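Local coordinates for diacylglycerol O-acyltransferase (Marinobacter hydrocarbonoclasticus, PDB 6CHJ), which probably transfers acyl groups from acyl-CoA to diacylglycerol, making triacylglycerol, as a member of the wax ester synthase/diacylglycerol acyltransferase family, at residues L96-H106 with Q127-H135; L395-D404 with Y417-C428. All blocks are in the same frame, centred on the assembly; numbering follows the deposited sequence.

Contact 1: L96-H106 with Q127-H135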
loop_
_atom_site.group_PDB
_atom_site.type_symbol
_atom_site.label_atom_id
_atom_site.label_comp_id
_atom_site.label_asym_id
_atom_site.label_seq_id
_atom_site.Cartn_x
_atom_site.Cartn_y
_atom_site.Cartn_z
ATOM N N LEU B 96 -9.114 14.381 1.991
ATOM C CA LEU B 96 -8.051 14.065 2.943
ATOM C C LEU B 96 -8.294 12.729 3.630
ATOM O O LEU B 96 -7.338 12.008 3.937
ATOM C CB LEU B 96 -7.942 15.142 4.005
ATOM C CG LEU B 96 -6.905 14.948 5.111
ATOM C CD1 LEU B 96 -5.478 14.811 4.568
ATOM C CD2 LEU B 96 -6.974 16.121 6.099
ATOM N N LEU B 97 -9.561 12.386 3.894
ATOM C CA LEU B 97 -9.830 11.160 4.618
ATOM C C LEU B 97 -9.732 9.959 3.698
ATOM O O LEU B 97 -9.307 8.890 4.149
ATOM C CB LEU B 97 -11.200 11.215 5.291
ATOM C CG LEU B 97 -11.353 12.321 6.348
ATOM C CD1 LEU B 97 -12.732 12.279 6.985
ATOM C CD2 LEU B 97 -10.269 12.281 7.419
ATOM N N SER B 98 -10.099 10.136 2.416
ATOM C CA SER B 98 -9.903 9.082 1.423
ATOM C C SER B 98 -8.436 8.766 1.261
ATOM O O SER B 98 -8.064 7.594 1.112
ATOM C CB SER B 98 -10.485 9.483 0.075
ATOM O OG SER B 98 -11.719 10.152 0.254
ATOM N N PHE B 99 -7.589 9.796 1.288
ATOM C CA PHE B 99 -6.158 9.563 1.157
ATOM C C PHE B 99 -5.656 8.700 2.307
ATOM O O PHE B 99 -4.875 7.765 2.099
ATOM C CB PHE B 99 -5.376 10.886 1.090
ATOM C CG PHE B 99 -3.877 10.697 1.139
ATOM C CD1 PHE B 99 -3.139 10.571 -0.034
ATOM C CD2 PHE B 99 -3.210 10.559 2.365
ATOM C CE1 PHE B 99 -1.756 10.344 0.014
ATOM C CE2 PHE B 99 -1.833 10.321 2.417
ATOM C CZ PHE B 99 -1.102 10.220 1.234
ATOM N N VAL B 100 -6.074 9.017 3.535
ATOM C CA VAL B 100 -5.586 8.255 4.685
ATOM C C VAL B 100 -6.141 6.828 4.662
ATOM O O VAL B 100 -5.443 5.877 5.044
ATOM C CB VAL B 100 -5.923 8.987 6.000
ATOM C CG1 VAL B 100 -5.528 8.133 7.205
ATOM C CG2 VAL B 100 -5.217 10.365 6.044
ATOM N N SER B 101 -7.368 6.648 4.167
ATOM C CA SER B 101 -7.983 5.322 4.130
ATOM C C SER B 101 -7.235 4.398 3.167
ATOM O O SER B 101 -6.950 3.237 3.496
ATOM C CB SER B 101 -9.460 5.451 3.744
ATOM O OG SER B 101 -10.117 6.460 4.515
ATOM N N ALA B 102 -6.890 4.915 1.980
ATOM C CA ALA B 102 -6.051 4.188 1.027
ATOM C C ALA B 102 -4.669 3.904 1.602
ATOM O O ALA B 102 -4.179 2.771 1.548
ATOM C CB ALA B 102 -5.923 4.992 -0.275
ATOM N N GLU B 103 -4.010 4.928 2.146
ATOM C CA GLU B 103 -2.638 4.738 2.592
ATOM C C GLU B 103 -2.563 3.830 3.827
ATOM O O GLU B 103 -1.632 3.027 3.949
ATOM C CB GLU B 103 -1.988 6.098 2.853
ATOM C CG GLU B 103 -0.482 6.028 2.944
ATOM C CD GLU B 103 0.161 5.346 1.726
ATOM O OE1 GLU B 103 -0.219 5.680 0.583
ATOM O OE2 GLU B 103 1.040 4.468 1.926
ATOM N N HIS B 104 -3.549 3.909 4.736
ATOM C CA HIS B 104 -3.540 3.076 5.938
ATOM C C HIS B 104 -3.790 1.593 5.624
ATOM O O HIS B 104 -3.358 0.730 6.394
ATOM C CB HIS B 104 -4.586 3.596 6.937
ATOM C CG HIS B 104 -4.354 3.140 8.342
ATOM N ND1 HIS B 104 -3.355 3.663 9.136
ATOM C CD2 HIS B 104 -4.969 2.185 9.084
ATOM C CE1 HIS B 104 -3.360 3.050 10.309
ATOM N NE2 HIS B 104 -4.341 2.161 10.309
ATOM N N SER B 105 -4.486 1.280 4.517
ATOM C CA SER B 105 -4.667 -0.105 4.068
ATOM C C SER B 105 -3.354 -0.842 3.780
ATOM O O SER B 105 -3.315 -2.069 3.870
ATOM C CB SER B 105 -5.496 -0.132 2.789
ATOM O OG SER B 105 -6.717 0.549 2.956
ATOM N N HIS B 106 -2.299 -0.142 3.361
ATOM C CA HIS B 106 -1.146 -0.808 2.760
ATOM C C HIS B 106 -0.199 -1.368 3.812
ATOM O O HIS B 106 0.254 -0.637 4.705
ATOM C CB HIS B 106 -0.373 0.160 1.864
ATOM C CG HIS B 106 -1.209 0.780 0.793
ATOM N ND1 HIS B 106 -2.131 0.063 0.058
ATOM C CD2 HIS B 106 -1.289 2.060 0.355
ATOM C CE1 HIS B 106 -2.730 0.871 -0.797
ATOM N NE2 HIS B 106 -2.244 2.089 -0.630
ATOM N N GLN B 127 -4.139 25.053 4.316
ATOM C CA GLN B 127 -3.775 24.030 5.276
ATOM C C GLN B 127 -2.954 22.955 4.579
ATOM O O GLN B 127 -3.001 22.810 3.357
ATOM C CB GLN B 127 -5.020 23.411 5.922
ATOM C CG GLN B 127 -6.012 24.439 6.423
ATOM C CD GLN B 127 -6.824 23.946 7.613
ATOM O OE1 GLN B 127 -6.363 23.988 8.758
ATOM N NE2 GLN B 127 -8.044 23.489 7.349
ATOM N N PHE B 128 -2.197 22.203 5.378
ATOM C CA PHE B 128 -1.547 20.985 4.930
ATOM C C PHE B 128 -1.710 19.910 6.008
ATOM O O PHE B 128 -2.212 20.179 7.105
ATOM C CB PHE B 128 -0.077 21.244 4.587
ATOM C CG PHE B 128 0.780 21.592 5.765
ATOM C CD1 PHE B 128 1.620 20.641 6.321
ATOM C CD2 PHE B 128 0.785 22.874 6.279
ATOM C CE1 PHE B 128 2.422 20.937 7.398
ATOM C CE2 PHE B 128 1.592 23.192 7.356
ATOM C CZ PHE B 128 2.419 22.217 7.914
ATOM N N ALA B 129 -1.277 18.680 5.690
ATOM C CA ALA B 129 -1.489 17.545 6.583
ATOM C C ALA B 129 -0.238 16.682 6.686
ATOM O O ALA B 129 0.556 16.581 5.749
ATOM C CB ALA B 129 -2.667 16.666 6.129
ATOM N N LEU B 130 -0.070 16.050 7.841
ATOM C CA LEU B 130 0.916 14.992 8.009
ATOM C C LEU B 130 0.162 13.710 8.318
ATOM O O LEU B 130 -0.589 13.657 9.301
ATOM C CB LEU B 130 1.915 15.291 9.128
ATOM C CG LEU B 130 3.152 16.139 8.881
ATOM C CD1 LEU B 130 4.149 15.847 9.988
ATOM C CD2 LEU B 130 3.772 15.933 7.475
ATOM N N TYR B 131 0.366 12.685 7.492
ATOM C CA TYR B 131 -0.077 11.337 7.814
ATOM C C TYR B 131 1.145 10.488 8.105
ATOM O O TYR B 131 1.949 10.230 7.202
ATOM C CB TYR B 131 -0.912 10.703 6.706
ATOM C CG TYR B 131 -1.105 9.214 6.970
ATOM C CD1 TYR B 131 -1.978 8.761 7.977
ATOM C CD2 TYR B 131 -0.368 8.275 6.261
ATOM C CE1 TYR B 131 -2.128 7.411 8.240
ATOM C CE2 TYR B 131 -0.494 6.921 6.518
ATOM C CZ TYR B 131 -1.376 6.488 7.499
ATOM O OH TYR B 131 -1.474 5.143 7.694
ATOM N N THR B 132 1.249 10.016 9.346
ATOM C CA THR B 132 2.371 9.222 9.824
ATOM C C THR B 132 1.919 7.796 10.098
ATOM O O THR B 132 0.863 7.582 10.686
ATOM C CB THR B 132 2.956 9.837 11.098
ATOM O OG1 THR B 132 3.290 11.204 10.839
ATOM C CG2 THR B 132 4.200 9.100 11.553
ATOM N N LYS B 133 2.728 6.824 9.682
ATOM C CA LYS B 133 2.398 5.405 9.792
ATOM C C LYS B 133 3.582 4.714 10.443
ATOM O O LYS B 133 4.695 4.775 9.908
ATOM C CB LYS B 133 2.120 4.807 8.398
ATOM C CG LYS B 133 1.781 3.324 8.363
ATOM C CD LYS B 133 1.961 2.685 6.986
ATOM C CE LYS B 133 1.243 3.437 5.866
ATOM N NZ LYS B 133 0.566 2.452 4.955
ATOM N N VAL B 134 3.368 4.069 11.592
ATOM C CA VAL B 134 4.439 3.313 12.244
ATOM C C VAL B 134 3.920 1.942 12.643
ATOM O O VAL B 134 2.792 1.814 13.131
ATOM C CB VAL B 134 5.020 4.039 13.477
ATOM C CG1 VAL B 134 6.222 3.259 14.033
ATOM C CG2 VAL B 134 5.452 5.444 13.107
ATOM N N HIS B 135 4.754 0.922 12.464
ATOM C CA HIS B 135 4.359 -0.425 12.845
ATOM C C HIS B 135 4.349 -0.591 14.365
ATOM O O HIS B 135 5.265 -0.145 15.061
ATOM C CB HIS B 135 5.289 -1.456 12.213
ATOM C CG HIS B 135 4.687 -2.825 12.144
ATOM N ND1 HIS B 135 4.771 -3.726 13.183
ATOM C CD2 HIS B 135 3.944 -3.426 11.183
ATOM C CE1 HIS B 135 4.136 -4.836 12.850
ATOM N NE2 HIS B 135 3.618 -4.677 11.645
#
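Tyr131 reaches from strand 127-135 to helix 96-105. Its CB faces the ring edge of Phe99, nearest at CE2. With CG anti to the backbone N (chi1 169°), the ring lies against the helix, and two helix side chains approach it obliquely from the same side of its plane: Val100 CG1 lies 3.6 Å from Tyr131 CE1, and Glu103 CG 3.7 Å from Tyr131 CE2. At the tip, OH meets ND1 of His104 at 2.8 Å in a hydrogen bond of 152° whose donor is not fixed by the geometry. ND1 is near the plane of the tyrosine ring and OH near that of the imidazole, so the bond runs from edge to edge, although the two ring planes stand nearly at right angles.

Two residues along, Lys133 bends at chi3 and chi4 to bring NZ to the end of the helix. NZ donates to His106 O at 3.1 Å, in the carbonyl plane on a lone pair; its bond to Glu103 O is modelled too short to trust in detail, and the ion pair with Glu103 OE2 is long. Toward the other end, Leu96 CD1 rests on Ala129 CB at 3.7 Å. The axes run 9.9 Å apart and 18° from parallel, an alpha/beta layer of the acyltransferase fold, whose strand ends at His135, the first histidine of the family's HHxxxDG motif.

Contact 2: L395-D404 with Y417-C428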
loop_
_atom_site.group_PDB
_atom_site.type_symbol
_atom_site.label_atom_id
_atom_site.label_comp_id
_atom_site.label_asym_id
_atom_site.label_seq_id
_atom_site.Cartn_x
_atom_site.Cartn_y
_atom_site.Cartn_z
ATOM N N LEU B 395 -1.008 23.372 14.715
ATOM C CA LEU B 395 -1.779 22.138 14.703
ATOM C C LEU B 395 -3.246 22.466 14.952
ATOM O O LEU B 395 -3.588 23.020 16.000
ATOM C CB LEU B 395 -1.247 21.177 15.770
ATOM C CG LEU B 395 -1.782 19.740 15.773
ATOM C CD1 LEU B 395 -1.394 18.991 14.481
ATOM C CD2 LEU B 395 -1.314 18.992 17.021
ATOM N N GLU B 396 -4.108 22.157 13.976
ATOM C CA GLU B 396 -5.550 22.361 14.105
ATOM C C GLU B 396 -6.321 21.130 14.590
ATOM O O GLU B 396 -7.476 21.274 15.011
ATOM C CB GLU B 396 -6.159 22.796 12.765
ATOM C CG GLU B 396 -5.559 24.038 12.169
ATOM C CD GLU B 396 -6.083 25.308 12.820
ATOM O OE1 GLU B 396 -6.902 25.215 13.767
ATOM O OE2 GLU B 396 -5.661 26.398 12.381
ATOM N N GLY B 397 -5.737 19.931 14.519
ATOM C CA GLY B 397 -6.420 18.708 14.912
ATOM C C GLY B 397 -5.533 17.490 14.720
ATOM O O GLY B 397 -4.840 17.384 13.698
ATOM N N MET B 398 -5.524 16.579 15.701
ATOM C CA MET B 398 -4.708 15.369 15.672
ATOM C C MET B 398 -5.624 14.169 15.900
ATOM O O MET B 398 -6.367 14.132 16.888
ATOM C CB MET B 398 -3.589 15.424 16.733
ATOM C CG MET B 398 -3.989 16.146 18.029
ATOM S SD MET B 398 -2.785 16.131 19.390
ATOM C CE MET B 398 -2.673 14.377 19.752
ATOM N N TYR B 399 -5.575 13.199 14.981
ATOM C CA TYR B 399 -6.544 12.105 14.913
ATOM C C TYR B 399 -5.803 10.779 14.820
ATOM O O TYR B 399 -5.098 10.531 13.817
ATOM C CB TYR B 399 -7.481 12.275 13.717
ATOM C CG TYR B 399 -8.099 13.651 13.638
ATOM C CD1 TYR B 399 -9.269 13.953 14.345
ATOM C CD2 TYR B 399 -7.503 14.661 12.890
ATOM C CE1 TYR B 399 -9.848 15.232 14.287
ATOM C CE2 TYR B 399 -8.061 15.936 12.824
ATOM C CZ TYR B 399 -9.235 16.211 13.530
ATOM O OH TYR B 399 -9.778 17.471 13.468
ATOM N N PRO B 400 -5.938 9.900 15.801
ATOM C CA PRO B 400 -5.273 8.606 15.718
ATOM C C PRO B 400 -5.930 7.716 14.668
ATOM O O PRO B 400 -7.115 7.858 14.351
ATOM C CB PRO B 400 -5.448 8.039 17.131
ATOM C CG PRO B 400 -6.750 8.616 17.572
ATOM C CD PRO B 400 -6.781 10.011 17.003
ATOM N N VAL B 401 -5.128 6.798 14.121
ATOM C CA VAL B 401 -5.561 5.832 13.112
ATOM C C VAL B 401 -5.144 4.478 13.639
ATOM O O VAL B 401 -3.946 4.200 13.755
ATOM C CB VAL B 401 -4.942 6.089 11.729
ATOM C CG1 VAL B 401 -5.720 5.319 10.671
ATOM C CG2 VAL B 401 -4.903 7.589 11.413
ATOM N N SER B 402 -6.111 3.643 13.986
ATOM C CA SER B 402 -5.734 2.466 14.746
ATOM C C SER B 402 -5.818 1.196 13.876
ATOM O O SER B 402 -5.752 1.271 12.640
ATOM C CB SER B 402 -6.605 2.414 16.001
ATOM O OG SER B 402 -5.875 1.819 17.052
ATOM N N ILE B 403 -5.974 0.038 14.522
ATOM C CA ILE B 403 -5.875 -1.268 13.874
ATOM C C ILE B 403 -7.234 -1.962 13.945
ATOM O O ILE B 403 -7.784 -2.147 15.038
ATOM C CB ILE B 403 -4.802 -2.143 14.548
ATOM C CG1 ILE B 403 -3.402 -1.533 14.438
ATOM C CG2 ILE B 403 -4.832 -3.566 14.010
ATOM C CD1 ILE B 403 -2.447 -2.093 15.512
ATOM N N ASP B 404 -7.757 -2.361 12.790
ATOM C CA ASP B 404 -8.800 -3.368 12.656
ATOM C C ASP B 404 -8.210 -4.784 12.587
ATOM O O ASP B 404 -7.064 -5.001 12.164
ATOM C CB ASP B 404 -9.626 -3.142 11.400
ATOM C CG ASP B 404 -10.312 -1.818 11.388
ATOM O OD1 ASP B 404 -10.805 -1.383 12.455
ATOM O OD2 ASP B 404 -10.381 -1.222 10.295
ATOM N N TYR B 417 -7.128 17.427 22.365
ATOM C CA TYR B 417 -6.132 18.446 22.053
ATOM C C TYR B 417 -6.779 19.782 22.381
ATOM O O TYR B 417 -7.737 20.181 21.712
ATOM C CB TYR B 417 -5.684 18.369 20.584
ATOM C CG TYR B 417 -4.970 19.603 20.015
ATOM C CD1 TYR B 417 -3.822 20.129 20.618
ATOM C CD2 TYR B 417 -5.429 20.216 18.853
ATOM C CE1 TYR B 417 -3.171 21.245 20.079
ATOM C CE2 TYR B 417 -4.798 21.326 18.317
ATOM C CZ TYR B 417 -3.669 21.839 18.926
ATOM O OH TYR B 417 -3.040 22.942 18.373
ATOM N N ASN B 418 -6.286 20.433 23.438
ATOM C CA ASN B 418 -6.701 21.780 23.824
ATOM C C ASN B 418 -8.222 21.911 23.885
ATOM O O ASN B 418 -8.869 21.306 24.740
ATOM C CB ASN B 418 -6.102 22.812 22.856
ATOM C CG ASN B 418 -6.261 24.254 23.352
ATOM O OD1 ASN B 418 -5.768 24.615 24.426
ATOM N ND2 ASN B 418 -6.963 25.073 22.572
ATOM N N ASP B 419 -8.802 22.672 22.954
ATOM C CA ASP B 419 -10.224 23.006 22.959
ATOM C C ASP B 419 -11.144 21.810 22.757
ATOM O O ASP B 419 -12.347 21.947 23.001
ATOM C CB ASP B 419 -10.548 24.007 21.846
ATOM C CG ASP B 419 -10.163 25.421 22.195
ATOM O OD1 ASP B 419 -10.013 26.236 21.257
ATOM O OD2 ASP B 419 -10.012 25.721 23.401
ATOM N N GLN B 420 -10.643 20.673 22.271
ATOM C CA GLN B 420 -11.521 19.746 21.574
ATOM C C GLN B 420 -11.190 18.295 21.920
ATOM O O GLN B 420 -10.144 17.977 22.493
ATOM C CB GLN B 420 -11.454 19.989 20.054
ATOM C CG GLN B 420 -10.050 19.789 19.451
ATOM C CD GLN B 420 -9.784 20.652 18.222
ATOM O OE1 GLN B 420 -10.115 21.842 18.192
ATOM N NE2 GLN B 420 -9.163 20.054 17.205
ATOM N N VAL B 421 -12.121 17.415 21.566
ATOM C CA VAL B 421 -11.962 15.969 21.684
ATOM C C VAL B 421 -11.965 15.396 20.270
ATOM O O VAL B 421 -12.800 15.779 19.437
ATOM C CB VAL B 421 -13.063 15.344 22.575
ATOM C CG1 VAL B 421 -13.225 13.862 22.320
ATOM C CG2 VAL B 421 -12.725 15.563 24.045
ATOM N N GLU B 422 -11.017 14.505 19.994
ATOM C CA GLU B 422 -10.731 14.063 18.633
ATOM C C GLU B 422 -11.160 12.614 18.454
ATOM O O GLU B 422 -10.755 11.744 19.239
ATOM C CB GLU B 422 -9.237 14.202 18.346
ATOM C CG GLU B 422 -8.664 15.511 18.865
ATOM C CD GLU B 422 -8.916 16.629 17.890
ATOM O OE1 GLU B 422 -10.101 16.957 17.672
ATOM O OE2 GLU B 422 -7.946 17.176 17.337
ATOM N N PHE B 423 -11.974 12.357 17.432
ATOM C CA PHE B 423 -12.489 11.019 17.162
ATOM C C PHE B 423 -11.791 10.457 15.933
ATOM O O PHE B 423 -11.871 11.054 14.856
ATOM C CB PHE B 423 -14.000 11.025 16.923
ATOM C CG PHE B 423 -14.826 11.070 18.178
ATOM C CD1 PHE B 423 -15.579 9.966 18.566
ATOM C CD2 PHE B 423 -14.885 12.229 18.951
ATOM C CE1 PHE B 423 -16.379 10.008 19.711
ATOM C CE2 PHE B 423 -15.681 12.282 20.100
ATOM C CZ PHE B 423 -16.431 11.178 20.473
ATOM N N GLY B 424 -11.128 9.305 16.094
ATOM C CA GLY B 424 -10.634 8.555 14.954
ATOM C C GLY B 424 -11.300 7.197 14.815
ATOM O O GLY B 424 -11.071 6.304 15.637
ATOM N N LEU B 425 -12.119 7.032 13.776
ATOM C CA LEU B 425 -12.806 5.786 13.470
ATOM C C LEU B 425 -12.143 5.152 12.248
ATOM O O LEU B 425 -12.160 5.738 11.159
ATOM C CB LEU B 425 -14.289 6.035 13.198
ATOM C CG LEU B 425 -15.034 6.966 14.173
ATOM C CD1 LEU B 425 -16.521 6.948 13.915
ATOM C CD2 LEU B 425 -14.765 6.609 15.613
ATOM N N ILE B 426 -11.563 3.961 12.423
ATOM C CA ILE B 426 -10.953 3.203 11.329
ATOM C C ILE B 426 -11.694 1.876 11.193
ATOM O O ILE B 426 -11.948 1.191 12.191
ATOM C CB ILE B 426 -9.444 2.984 11.548
ATOM C CG1 ILE B 426 -8.805 2.360 10.307
ATOM C CG2 ILE B 426 -9.170 2.170 12.810
ATOM C CD1 ILE B 426 -8.467 3.359 9.244
ATOM N N GLY B 427 -12.068 1.528 9.968
ATOM C CA GLY B 427 -12.901 0.357 9.771
ATOM C C GLY B 427 -12.618 -0.333 8.454
ATOM O O GLY B 427 -12.079 0.270 7.502
ATOM N N CYS B 428 -12.977 -1.622 8.413
ATOM C CA CYS B 428 -12.900 -2.364 7.162
ATOM C C CYS B 428 -13.920 -1.782 6.188
ATOM O O CYS B 428 -15.112 -1.718 6.497
ATOM C CB CYS B 428 -13.154 -3.852 7.393
ATOM S SG CYS B 428 -13.589 -4.725 5.869
#
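Residues Leu395-Asp404 and Tyr417-Cys428 meet where the axes of strands 395-401 and 420-428 approach to 5.7 Å at 32°, closest at Pro400 and Gly424 (CA to CA 5.4 Å), yet no backbone-to-backbone hydrogen bond crosses. Side chains supply the polar links instead. Gln420 NE2 donates to Glu396 O at 3.0 Å and also to Glu422 OE2 at 3.1 Å. The Glu422 chain turns back at chi2, which carries its carboxylate alongside strand 395-401, where OE2 accepts Met398 N at 3.0 Å (N-H...O 151°). The backbone N-H of Met398 comes from the anti side and Gln420 NE2 from the syn side, on opposite faces of the carboxylate plane, so two donors hold the buried oxygen. OE2 also sits over one face of the Tyr399 ring, whose own hydroxyl bonds to Ser245.

Leu395 and Met398 pack against the Tyr417 ring. Leu395 CD2 stands 4.2 Å from the ring centroid, 14° off the normal, a CH-pi contact on the face opposite Asn418 CB. Met398 SD approaches obliquely, a Met-aromatic contact. Tyr417 OH is hydrogen-bonded with Leu388 N; its bond to Leu395 O is modelled implausibly short. Farther along, Ile426 divides its branches: CD1 touches Val401 CG1 at 3.7 Å, whereas CG2 lies 3.5 Å from Ser402 O.

The two strands belong to different sheets. Strand 393-401 bonds through its backbone to strand 22-30, with a classic beta bulge at Glu396 and Gly397 opposite Leu28, while strand 420-428 runs between strands 239-247 and 410-417.

The two contacts follow one another along the chain, contact 1 closing before contact 2 opens, and their centres are about 12 Å apart. Contact 1 belongs to the catalytic domain, contact 2 to the C-terminal domain, but both reach a single mixed sheet, in which strand 22-30 separates strand 127-135 from strand 393-401. The C-terminal domain therefore contributes a strand to the sheet that carries helix 93-105. They also touch directly: His104 NE2 makes a probable hydrogen bond with Ser402 O at 2.9 Å, and His104 CD2 packs on Ile426 CD1. Through this histidine, the helix of contact 1 meets both segments of contact 2, tying the two sequence regions together.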